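Local coordinates for Thiol:disulfide interchange protein DsbL (Escherichia coli, PDB 3C7M) that introduces disulfide bonds into periplasmic proteins by passing on its own disulfide, working with DsbI to form an essential disulfide in the arylsulfate sulfotransferase AssT, at residues A[84-88]-A[89-93]; A[95-98]-A[99-103]; A[145-148]-A[149-153]; A[153-156]-A[157-161]. All blocks are in the same frame, centred on the assembly; numbering follows the deposited sequence. Where two conformers were deposited one is given.

All four contacts are local and follow one another in the thioredoxin-family chain. Contact 1 is the loop after helix 65-81 and the start of helix 92-106; contact 2 continues along that helix. Their centres are about 13 Å apart, and they touch where Ala89 O packs on Lys95 CE. Contact 3 covers the C-terminal part of helix 142-150, and contact 4 takes up helix 154-161, with Ala153 common to both and centres about 14 Å apart. Contacts 1, 2 and 3 pack on helix 65-81 and also reach the sheet; contact 4, across the chain's centre from contacts 1 and 2, lies against the sheet through Val157. Contact 2 lies beside the redox-active CxxC; the others are structural packing.

Contact 1: residues A[84-88]-A[89-93]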
loop_
_atom_site.group_PDB
_atom_site.type_symbol
_atom_site.label_atom_id
_atom_site.label_comp_id
_atom_site.label_asym_id
_atom_site.label_seq_id
_atom_site.Cartn_x
_atom_site.Cartn_y
_atom_site.Cartn_z
ATOM N N ILE A 84 2.785 -9.059 13.358
ATOM C CA ILE A 84 3.206 -7.666 13.507
ATOM C C ILE A 84 2.345 -6.752 12.641
ATOM O O ILE A 84 2.225 -6.958 11.426
ATOM C CB ILE A 84 4.717 -7.484 13.163
ATOM C CG1 ILE A 84 5.584 -8.335 14.102
ATOM C CG2 ILE A 84 5.127 -6.005 13.241
ATOM C CD1 ILE A 84 7.044 -8.455 13.685
ATOM N N SER A 85 1.753 -5.747 13.277
ATOM C CA SER A 85 0.979 -4.721 12.586
ATOM C C SER A 85 1.861 -3.942 11.612
ATOM O O SER A 85 3.034 -3.696 11.888
ATOM C CB SER A 85 0.360 -3.765 13.606
ATOM O OG SER A 85 -0.065 -2.566 12.991
ATOM N N LEU A 86 1.288 -3.541 10.481
ATOM C CA LEU A 86 2.062 -2.834 9.453
ATOM C C LEU A 86 2.423 -1.392 9.846
ATOM O O LEU A 86 3.147 -0.707 9.123
ATOM C CB LEU A 86 1.348 -2.892 8.098
ATOM C CG LEU A 86 1.051 -4.299 7.557
ATOM C CD1 LEU A 86 0.325 -4.215 6.234
ATOM C CD2 LEU A 86 2.316 -5.148 7.406
ATOM N N PHE A 87 1.932 -0.952 11.005
ATOM C CA PHE A 87 2.261 0.376 11.537
ATOM C C PHE A 87 3.150 0.309 12.762
ATOM O O PHE A 87 3.562 1.343 13.288
ATOM C CB PHE A 87 0.986 1.137 11.862
ATOM C CG PHE A 87 0.057 1.223 10.710
ATOM C CD1 PHE A 87 0.329 2.091 9.659
ATOM C CD2 PHE A 87 -1.063 0.407 10.649
ATOM C CE1 PHE A 87 -0.512 2.162 8.564
ATOM C CE2 PHE A 87 -1.906 0.464 9.565
ATOM C CZ PHE A 87 -1.631 1.349 8.515
ATOM N N ASP A 88 3.436 -0.911 13.201
ATOM C CA ASP A 88 4.304 -1.161 14.351
ATOM C C ASP A 88 5.730 -0.713 14.064
ATOM O O ASP A 88 6.199 -0.771 12.917
ATOM C CB ASP A 88 4.280 -2.652 14.713
ATOM C CG ASP A 88 4.879 -2.940 16.075
ATOM O OD1 ASP A 88 6.122 -2.967 16.193
ATOM O OD2 ASP A 88 4.101 -3.168 17.026
ATOM N N ALA A 89 6.414 -0.267 15.116
ATOM C CA ALA A 89 7.807 0.147 15.029
ATOM C C ALA A 89 8.701 -0.976 14.507
ATOM O O ALA A 89 9.741 -0.712 13.902
ATOM C CB ALA A 89 8.297 0.639 16.384
ATOM N N ASN A 90 8.275 -2.220 14.724
ATOM C CA ASN A 90 9.025 -3.392 14.280
ATOM C C ASN A 90 8.604 -3.928 12.906
ATOM O O ASN A 90 9.126 -4.947 12.464
ATOM C CB ASN A 90 8.941 -4.521 15.315
ATOM C CG ASN A 90 9.522 -4.130 16.664
ATOM O OD1 ASN A 90 10.629 -3.593 16.751
ATOM N ND2 ASN A 90 8.775 -4.408 17.727
ATOM N N SER A 91 7.664 -3.260 12.238
ATOM C CA SER A 91 7.235 -3.695 10.899
ATOM C C SER A 91 8.333 -3.468 9.868
ATOM O O SER A 91 8.791 -2.336 9.669
ATOM C CB SER A 91 5.949 -2.990 10.470
ATOM O OG SER A 91 5.706 -3.118 9.068
ATOM N N GLN A 92 8.764 -4.552 9.234
ATOM C CA GLN A 92 9.764 -4.469 8.173
ATOM C C GLN A 92 9.199 -3.788 6.924
ATOM O O GLN A 92 9.898 -3.016 6.264
ATOM C CB GLN A 92 10.328 -5.851 7.860
ATOM C CG GLN A 92 11.209 -6.388 8.990
ATOM C CD GLN A 92 11.777 -7.756 8.685
ATOM O OE1 GLN A 92 11.081 -8.768 8.789
ATOM N NE2 GLN A 92 13.054 -7.798 8.317
ATOM N N PHE A 93 7.933 -4.055 6.617
ATOM C CA PHE A 93 7.277 -3.377 5.497
ATOM C C PHE A 93 7.314 -1.867 5.701
ATOM O O PHE A 93 7.693 -1.124 4.794
ATOM C CB PHE A 93 5.832 -3.859 5.318
ATOM C CG PHE A 93 4.987 -2.936 4.481
ATOM C CD1 PHE A 93 5.165 -2.869 3.102
ATOM C CD2 PHE A 93 4.017 -2.130 5.072
ATOM C CE1 PHE A 93 4.392 -2.027 2.324
ATOM C CE2 PHE A 93 3.231 -1.283 4.300
ATOM C CZ PHE A 93 3.421 -1.226 2.920
HETATM O O HOH W 1 8.492 -0.089 11.253
HETATM O O HOH W 2 6.185 -4.468 18.472
#
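Asp88 and Asn90 meet at the turn that leads into helix 92-106. Asp88 can be followed outward. Its CB lies beside the next peptide, and CG stands anti to the backbone N (chi1 -166°), which carries the carboxylate forward along the chain. OD1 then accepts from Asn90 N at 2.7 Å through its anti lone pair, in a nearly straight bond of 165°. A water also donates to OD1, at 2.7 Å, and makes a weak bond with Asn90 ND2. Asp88 O closes the type I turn from Asp88 to Ser91 by accepting from Ser91 N at 3.0 Å, with the donor well above the carbonyl plane. A type I turn from Ser85 to Asp88 precedes it, closed by Asp88 N to Ser85 O at 3.1 Å. Beyond the turns in the chain, Phe93 CD2 meets Leu86 CB at 4.1 Å, near Pro55 of strand 52-57. Ser91 is the helix N-cap: its OG accepts from Lys94 N and is also bonded to Asp79. Asp79 further accepts from the N-H groups of Gln92 and Phe93. Carboxylates thus serve both the turn and the helix start, and the negative charge of Asp79 probably suits the helix dipole there.

Contact 2: residues A[95-98]-A[99-103]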
loop_
_atom_site.group_PDB
_atom_site.type_symbol
_atom_site.label_atom_id
_atom_site.label_comp_id
_atom_site.label_asym_id
_atom_site.label_seq_id
_atom_site.Cartn_x
_atom_site.Cartn_y
_atom_site.Cartn_z
ATOM N N LYS A 95 9.319 -0.040 7.439
ATOM C CA LYS A 95 10.674 0.475 7.304
ATOM C C LYS A 95 11.069 0.616 5.841
ATOM O O LYS A 95 11.612 1.649 5.436
ATOM C CB LYS A 95 11.658 -0.428 8.041
ATOM C CG LYS A 95 11.509 -0.370 9.555
ATOM C CD LYS A 95 12.474 -1.311 10.251
ATOM C CE LYS A 95 12.291 -1.274 11.764
ATOM N NZ LYS A 95 13.197 -2.263 12.427
ATOM N N ALA A 96 10.797 -0.419 5.046
ATOM C CA ALA A 96 11.112 -0.356 3.624
ATOM C C ALA A 96 10.305 0.725 2.911
ATOM O O ALA A 96 10.850 1.478 2.096
ATOM C CB ALA A 96 10.895 -1.707 2.954
ATOM N N LYS A 97 9.009 0.807 3.225
ATOM C CA LYS A 97 8.126 1.769 2.569
ATOM C C LYS A 97 8.611 3.197 2.784
ATOM O O LYS A 97 8.728 3.970 1.836
ATOM C CB LYS A 97 6.689 1.606 3.063
ATOM C CG LYS A 97 5.707 2.596 2.435
ATOM C CD LYS A 97 4.266 2.406 2.937
ATOM C CE LYS A 97 4.174 2.400 4.452
ATOM N NZ LYS A 97 2.776 2.666 4.946
ATOM N N PHE A 98 8.937 3.537 4.024
ATOM C CA PHE A 98 9.398 4.893 4.275
ATOM C C PHE A 98 10.798 5.166 3.754
ATOM O O PHE A 98 11.102 6.311 3.386
ATOM C CB PHE A 98 9.201 5.294 5.732
ATOM C CG PHE A 98 7.783 5.659 6.037
ATOM C CD1 PHE A 98 7.259 6.875 5.598
ATOM C CD2 PHE A 98 6.956 4.774 6.708
ATOM C CE1 PHE A 98 5.938 7.205 5.847
ATOM C CE2 PHE A 98 5.635 5.106 6.975
ATOM C CZ PHE A 98 5.132 6.326 6.549
ATOM N N ALA A 99 11.626 4.124 3.680
ATOM C CA ALA A 99 12.950 4.265 3.079
ATOM C C ALA A 99 12.824 4.622 1.599
ATOM O O ALA A 99 13.555 5.487 1.102
ATOM C CB ALA A 99 13.763 2.998 3.257
ATOM N N TYR A 100 11.901 3.962 0.896
ATOM C CA TYR A 100 11.681 4.279 -0.515
ATOM C C TYR A 100 11.084 5.658 -0.708
ATOM O O TYR A 100 11.495 6.383 -1.604
ATOM C CB TYR A 100 10.811 3.223 -1.211
ATOM C CG TYR A 100 11.558 1.942 -1.485
ATOM C CD1 TYR A 100 12.772 1.951 -2.170
ATOM C CD2 TYR A 100 11.047 0.719 -1.069
ATOM C CE1 TYR A 100 13.466 0.763 -2.425
ATOM C CE2 TYR A 100 11.723 -0.464 -1.315
ATOM C CZ TYR A 100 12.934 -0.439 -1.999
ATOM O OH TYR A 100 13.601 -1.625 -2.236
ATOM N N TYR A 101 10.112 6.023 0.121
ATOM C CA TYR A 101 9.540 7.353 0.012
ATOM C C TYR A 101 10.621 8.419 0.233
ATOM O O TYR A 101 10.710 9.375 -0.538
ATOM C CB TYR A 101 8.438 7.548 1.049
ATOM C CG TYR A 101 7.069 6.969 0.746
ATOM C CD1 TYR A 101 6.545 6.933 -0.556
ATOM C CD2 TYR A 101 6.270 6.521 1.792
ATOM C CE1 TYR A 101 5.255 6.429 -0.796
ATOM C CE2 TYR A 101 5.002 6.023 1.567
ATOM C CZ TYR A 101 4.496 5.982 0.276
ATOM O OH TYR A 101 3.222 5.493 0.064
ATOM N N ALA A 102 11.439 8.245 1.272
ATOM C CA ALA A 102 12.502 9.217 1.567
ATOM C C ALA A 102 13.518 9.282 0.432
ATOM O O ALA A 102 13.903 10.370 -0.005
ATOM C CB ALA A 102 13.184 8.908 2.891
ATOM N N ALA A 103 13.946 8.121 -0.057
ATOM C CA ALA A 103 14.934 8.080 -1.134
ATOM C C ALA A 103 14.405 8.756 -2.395
ATOM O O ALA A 103 15.057 9.635 -2.948
ATOM C CB ALA A 103 15.369 6.637 -1.423
#
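The rings of Phe98 and Tyr101 form an offset edge-to-face pair, with the edge of Tyr101 turned toward the face of Phe98. Their centroids are 5.8 Å apart and the planes meet at 67°. Phe98 CD1 lies at the Tyr101 edge, in its plane, 3.9 Å from Tyr101 CD2. Lys97 adds a second neighbour to the tyrosine. Its CG stands anti to the backbone N (chi1 179°), and the aliphatic chain runs alongside Tyr101 in the same direction. Lys97 CG comes to 3.6 Å from Tyr101 CE2. A bend at chi3 turns the end of the chain, whose NZ makes a long, weak ion pair with Asp36. On another side of the helix, Ala96 O lies oblique to the Tyr100 ring, 3.3 Å from Tyr100 CD2. Four backbone bonds of the alpha-helical kind run through the contact. Two of them are Tyr101 N to Lys97 O at 3.0 Å and Ala102 N to Phe98 O at 2.9 Å. The small side chain of Ala99 rests with CB 3.3 Å from Lys95 O.

Both tyrosine hydroxyls have partners beyond this helix. Tyr101 OH bonds to Asp36 and its ring stacks on Tyr33, next to the redox-active CxxC pair Cys29 and Cys32, which is reduced here. Tyr100 OH bonds to Phe120 O and its ring stacks on that phenylalanine. Helix 92-106 packs on both helix 65-81, through Ala96, Lys97 and Tyr100, and helix 117-128, through Ala99 and Tyr100. Lys97 and Tyr101 also reach strand 20-25 at Phe25.

Contact 3: residues A[145-148]-A[149-153]; sequences QETL and EKWKA
Near the C-terminal part of helix 142-150, Thr147 makes a CH-pi contact with Trp151, four residues on. The methyl CG2 of Thr147 lies over one face of the indole. It is 3.7 Å from the centroid of the six-membered ring and 26° off the ring normal. The two side chains run side by side in the same direction. CG2 is anti to the threonine N, which leaves OG1 beside that N (chi1 -64°). OG1 is bonded to Ala143 O and to Asn77, so the methyl serves the ring while the hydroxyl serves other groups. Thr147 O also lies over one face of Trp151, at 3.3 Å from its CG. The same oxygen accepts from Trp151 N at 3.0 Å, nearly along the C=O axis. Leu148 meets the indole obliquely, with CD2 4.3 Å from Trp151 CE3.

The outer side is polar. Lys150 N bonds to Glu146 O at 2.9 Å, and the extended lysine chain passes that carbonyl, with CG 3.5 Å from Glu146 O, and bends only at its end. A water donates to Glu146 O and accepts a weak bond from Lys150 NZ. Lys152 reaches away to a salt bridge with Glu59.

The inner side faces helix 65-81, where Thr147 and Leu148 rest on Ala73, and Trp151 on Ile76. The indole also meets the ring of Phe56 in strand 52-57, which brings Trp151 up against the edge strand of the sheet.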
loop_
_atom_site.group_PDB
_atom_site.type_symbol
_atom_site.label_atom_id
_atom_site.label_comp_id
_atom_site.label_asym_id
_atom_site.label_seq_id
_atom_site.Cartn_x
_atom_site.Cartn_y
_atom_site.Cartn_z
ATOM N N GLN A 145 3.825 -14.882 -3.949
ATOM C CA GLN A 145 3.348 -14.863 -5.329
ATOM C C GLN A 145 1.839 -14.591 -5.436
ATOM O O GLN A 145 1.406 -13.899 -6.357
ATOM C CB GLN A 145 3.771 -16.141 -6.065
ATOM C CG GLN A 145 5.293 -16.229 -6.289
ATOM C CD GLN A 145 5.849 -15.071 -7.114
ATOM O OE1 GLN A 145 5.300 -14.715 -8.165
ATOM N NE2 GLN A 145 6.949 -14.482 -6.645
ATOM N N GLU A 146 1.060 -15.139 -4.501
ATOM C CA GLU A 146 -0.386 -14.891 -4.426
ATOM C C GLU A 146 -0.666 -13.402 -4.204
ATOM O O GLU A 146 -1.548 -12.825 -4.842
ATOM C CB GLU A 146 -1.022 -15.703 -3.292
ATOM C CG GLU A 146 -1.108 -17.214 -3.514
ATOM C CD GLU A 146 -1.349 -17.983 -2.217
ATOM O OE1 GLU A 146 -2.193 -17.550 -1.402
ATOM O OE2 GLU A 146 -0.692 -19.025 -2.008
ATOM N N THR A 147 0.091 -12.788 -3.295
ATOM C CA THR A 147 -0.034 -11.357 -3.011
ATOM C C THR A 147 0.221 -10.545 -4.278
ATOM O O THR A 147 -0.562 -9.656 -4.620
ATOM C CB THR A 147 0.931 -10.938 -1.877
ATOM O OG1 THR A 147 0.557 -11.613 -0.663
ATOM C CG2 THR A 147 0.892 -9.433 -1.633
ATOM N N LEU A 148 1.300 -10.863 -4.988
ATOM C CA LEU A 148 1.634 -10.151 -6.221
ATOM C C LEU A 148 0.528 -10.293 -7.267
ATOM O O LEU A 148 0.215 -9.338 -7.989
ATOM C CB LEU A 148 2.994 -10.617 -6.761
ATOM C CG LEU A 148 4.194 -10.181 -5.916
ATOM C CD1 LEU A 148 5.438 -10.884 -6.408
ATOM C CD2 LEU A 148 4.393 -8.657 -5.940
ATOM N N GLU A 149 -0.079 -11.474 -7.325
ATOM C CA GLU A 149 -1.201 -11.722 -8.214
ATOM C C GLU A 149 -2.413 -10.859 -7.838
ATOM O O GLU A 149 -3.015 -10.229 -8.707
ATOM C CB GLU A 149 -1.550 -13.216 -8.210
ATOM C CG GLU A 149 -2.786 -13.594 -9.018
ATOM C CD GLU A 149 -2.542 -13.694 -10.509
ATOM O OE1 GLU A 149 -1.520 -13.182 -11.014
ATOM O OE2 GLU A 149 -3.397 -14.290 -11.189
ATOM N N LYS A 150 -2.742 -10.804 -6.549
ATOM C CA LYS A 150 -3.843 -9.947 -6.087
ATOM C C LYS A 150 -3.633 -8.482 -6.474
ATOM O O LYS A 150 -4.574 -7.782 -6.892
ATOM C CB LYS A 150 -4.009 -10.058 -4.570
ATOM C CG LYS A 150 -4.618 -11.359 -4.124
ATOM C CD LYS A 150 -4.726 -11.420 -2.613
ATOM C CE LYS A 150 -5.615 -12.579 -2.170
ATOM N NZ LYS A 150 -5.498 -13.792 -3.037
ATOM N N TRP A 151 -2.396 -8.012 -6.327
ATOM C CA TRP A 151 -2.086 -6.614 -6.571
ATOM C C TRP A 151 -2.154 -6.205 -8.039
ATOM O O TRP A 151 -2.054 -5.020 -8.356
ATOM C CB TRP A 151 -0.718 -6.265 -5.999
ATOM C CG TRP A 151 -0.654 -6.312 -4.514
ATOM C CD1 TRP A 151 -1.689 -6.532 -3.639
ATOM C CD2 TRP A 151 0.508 -6.100 -3.713
ATOM N NE1 TRP A 151 -1.231 -6.486 -2.343
ATOM C CE2 TRP A 151 0.114 -6.216 -2.359
ATOM C CE3 TRP A 151 1.850 -5.835 -4.005
ATOM C CZ2 TRP A 151 1.015 -6.072 -1.297
ATOM C CZ3 TRP A 151 2.749 -5.698 -2.950
ATOM C CH2 TRP A 151 2.327 -5.810 -1.611
ATOM N N LYS A 152 -2.341 -7.173 -8.935
ATOM C CA LYS A 152 -2.535 -6.839 -10.349
ATOM C C LYS A 152 -3.789 -5.986 -10.534
ATOM O O LYS A 152 -3.876 -5.218 -11.488
ATOM C CB LYS A 152 -2.633 -8.098 -11.210
ATOM C CG LYS A 152 -1.394 -8.984 -11.184
ATOM C CD LYS A 152 -0.211 -8.345 -11.901
ATOM C CE LYS A 152 0.976 -9.287 -11.896
ATOM N NZ LYS A 152 2.049 -8.855 -12.838
ATOM N N ALA A 153 -4.728 -6.097 -9.592
ATOM C CA ALA A 153 -5.989 -5.356 -9.637
ATOM C C ALA A 153 -5.808 -3.861 -9.386
ATOM O O ALA A 153 -6.742 -3.083 -9.585
ATOM C CB ALA A 153 -6.985 -5.956 -8.628
HETATM O O HOH W 3 -4.060 -14.578 -5.760
#

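Contact 4: residues A[153-156]-A[157-161]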
loop_
_atom_site.group_PDB
_atom_site.type_symbol
_atom_site.label_atom_id
_atom_site.label_comp_id
_atom_site.label_asym_id
_atom_site.label_seq_id
_atom_site.Cartn_x
_atom_site.Cartn_y
_atom_site.Cartn_z
ATOM N N ALA A 153 -4.728 -6.097 -9.592
ATOM C CA ALA A 153 -5.989 -5.356 -9.637
ATOM C C ALA A 153 -5.808 -3.861 -9.386
ATOM O O ALA A 153 -6.742 -3.083 -9.585
ATOM C CB ALA A 153 -6.985 -5.956 -8.628
ATOM N N SER A 154 -4.611 -3.463 -8.949
ATOM C CA SER A 154 -4.313 -2.063 -8.640
ATOM C C SER A 154 -4.437 -1.159 -9.860
ATOM O O SER A 154 -4.870 -0.012 -9.754
ATOM C CB SER A 154 -2.905 -1.935 -8.056
ATOM O OG SER A 154 -2.783 -2.672 -6.849
ATOM N N TYR A 155 -4.068 -1.691 -11.020
ATOM C CA TYR A 155 -4.009 -0.890 -12.230
ATOM C C TYR A 155 -5.378 -0.323 -12.583
ATOM O O TYR A 155 -5.512 0.874 -12.822
ATOM C CB TYR A 155 -3.431 -1.729 -13.366
ATOM C CG TYR A 155 -3.253 -1.004 -14.686
ATOM C CD1 TYR A 155 -4.286 -0.955 -15.626
ATOM C CD2 TYR A 155 -2.041 -0.394 -15.005
ATOM C CE1 TYR A 155 -4.106 -0.310 -16.859
ATOM C CE2 TYR A 155 -1.859 0.253 -16.228
ATOM C CZ TYR A 155 -2.896 0.293 -17.144
ATOM O OH TYR A 155 -2.713 0.936 -18.360
ATOM N N ASP A 156 -6.389 -1.185 -12.587
ATOM C CA ASP A 156 -7.734 -0.747 -12.956
ATOM C C ASP A 156 -8.359 0.142 -11.889
ATOM O O ASP A 156 -9.129 1.050 -12.202
ATOM C CB ASP A 156 -8.617 -1.945 -13.295
ATOM C CG ASP A 156 -8.252 -2.576 -14.639
ATOM O OD1 ASP A 156 -7.681 -1.870 -15.499
ATOM O OD2 ASP A 156 -8.550 -3.770 -14.832
ATOM N N VAL A 157 -8.005 -0.081 -10.633
ATOM C CA VAL A 157 -8.520 0.790 -9.571
ATOM C C VAL A 157 -7.887 2.185 -9.662
ATOM O O VAL A 157 -8.561 3.216 -9.478
ATOM C CB VAL A 157 -8.295 0.159 -8.179
ATOM C CG1 VAL A 157 -8.647 1.147 -7.059
ATOM C CG2 VAL A 157 -9.133 -1.117 -8.039
ATOM N N ALA A 158 -6.589 2.221 -9.949
ATOM C CA ALA A 158 -5.854 3.479 -10.044
ATOM C C ALA A 158 -6.372 4.425 -11.139
ATOM O O ALA A 158 -6.133 5.630 -11.075
ATOM C CB ALA A 158 -4.353 3.217 -10.220
ATOM N N LYS A 159 -7.069 3.872 -12.131
ATOM C CA LYS A 159 -7.625 4.658 -13.247
ATOM C C LYS A 159 -8.675 5.677 -12.840
ATOM O O LYS A 159 -8.836 6.716 -13.496
ATOM C CB LYS A 159 -8.296 3.736 -14.261
ATOM C CG LYS A 159 -7.367 2.867 -15.054
ATOM C CD LYS A 159 -8.197 1.966 -15.935
ATOM C CE LYS A 159 -7.327 1.093 -16.803
ATOM N NZ LYS A 159 -8.173 0.258 -17.686
ATOM N N ILE A 160 -9.420 5.363 -11.785
ATOM C CA ILE A 160 -10.591 6.150 -11.417
ATOM C C ILE A 160 -10.203 7.541 -10.928
ATOM O O ILE A 160 -10.688 8.546 -11.458
ATOM C CB ILE A 160 -11.459 5.401 -10.392
ATOM C CG1 ILE A 160 -12.072 4.175 -11.059
ATOM C CG2 ILE A 160 -12.568 6.302 -9.858
ATOM C CD1 ILE A 160 -11.870 2.912 -10.316
ATOM N N GLN A 161 -9.318 7.604 -9.935
ATOM C CA GLN A 161 -8.904 8.894 -9.385
ATOM C C GLN A 161 -7.447 8.895 -8.914
ATOM O O GLN A 161 -7.058 9.677 -8.046
ATOM C CB GLN A 161 -9.875 9.349 -8.280
ATOM C CG GLN A 161 -10.126 8.321 -7.168
ATOM C CD GLN A 161 -9.175 8.493 -6.006
ATOM O OE1 GLN A 161 -9.174 9.534 -5.341
ATOM N NE2 GLN A 161 -8.353 7.481 -5.756
#
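A salt bridge joins Asp156 and Lys159 on the outer side of helix 154-161. Lys159 NZ donates to Asp156 OD1 at 3.1 Å and approaches from above the carboxylate plane, 36° out of it. The two side chains lie side by side and point the same way. Lys159 is extended beyond CG, which lets the ammonium reach back one turn.

Van der Waals packing comes from the same lysine. Its CE methylene lies 3.5 Å from Tyr155 CE1, set obliquely to the ring. The phenol is brought there because CG of Tyr155 stands anti to its N (chi1 -177°). Asp156 OD1 lies at the edge of that ring, in its plane. The lysine methylene thus packs on the tyrosine while the ammonium meets the acid.

The backbone bonds are uneven. Ala158 N to Ser154 O is short, at 2.8 Å. Val157 N to Ala153 O is weak, at 3.4 Å. Lys159 N makes two weak bonds, one to Tyr155 O and one to Asp156 O.

On the inner side, Val157 packs on Val24, Ala165 and Val167 of the sheet. Ser154 OG bonds to Trp151 O and to His57 O, which links this helix to the chain just before it and to strand 52-57.

The helix is therefore amphipathic, with valine against the sheet and the Asp156-Lys159 pair on exposed residues. Met at one carboxylate oxygen, from above its plane, the ion pair probably adds only modest strength. The weak, divided bonding of Lys159 N suggests a less regular helix here, although Ala158 N is well bonded.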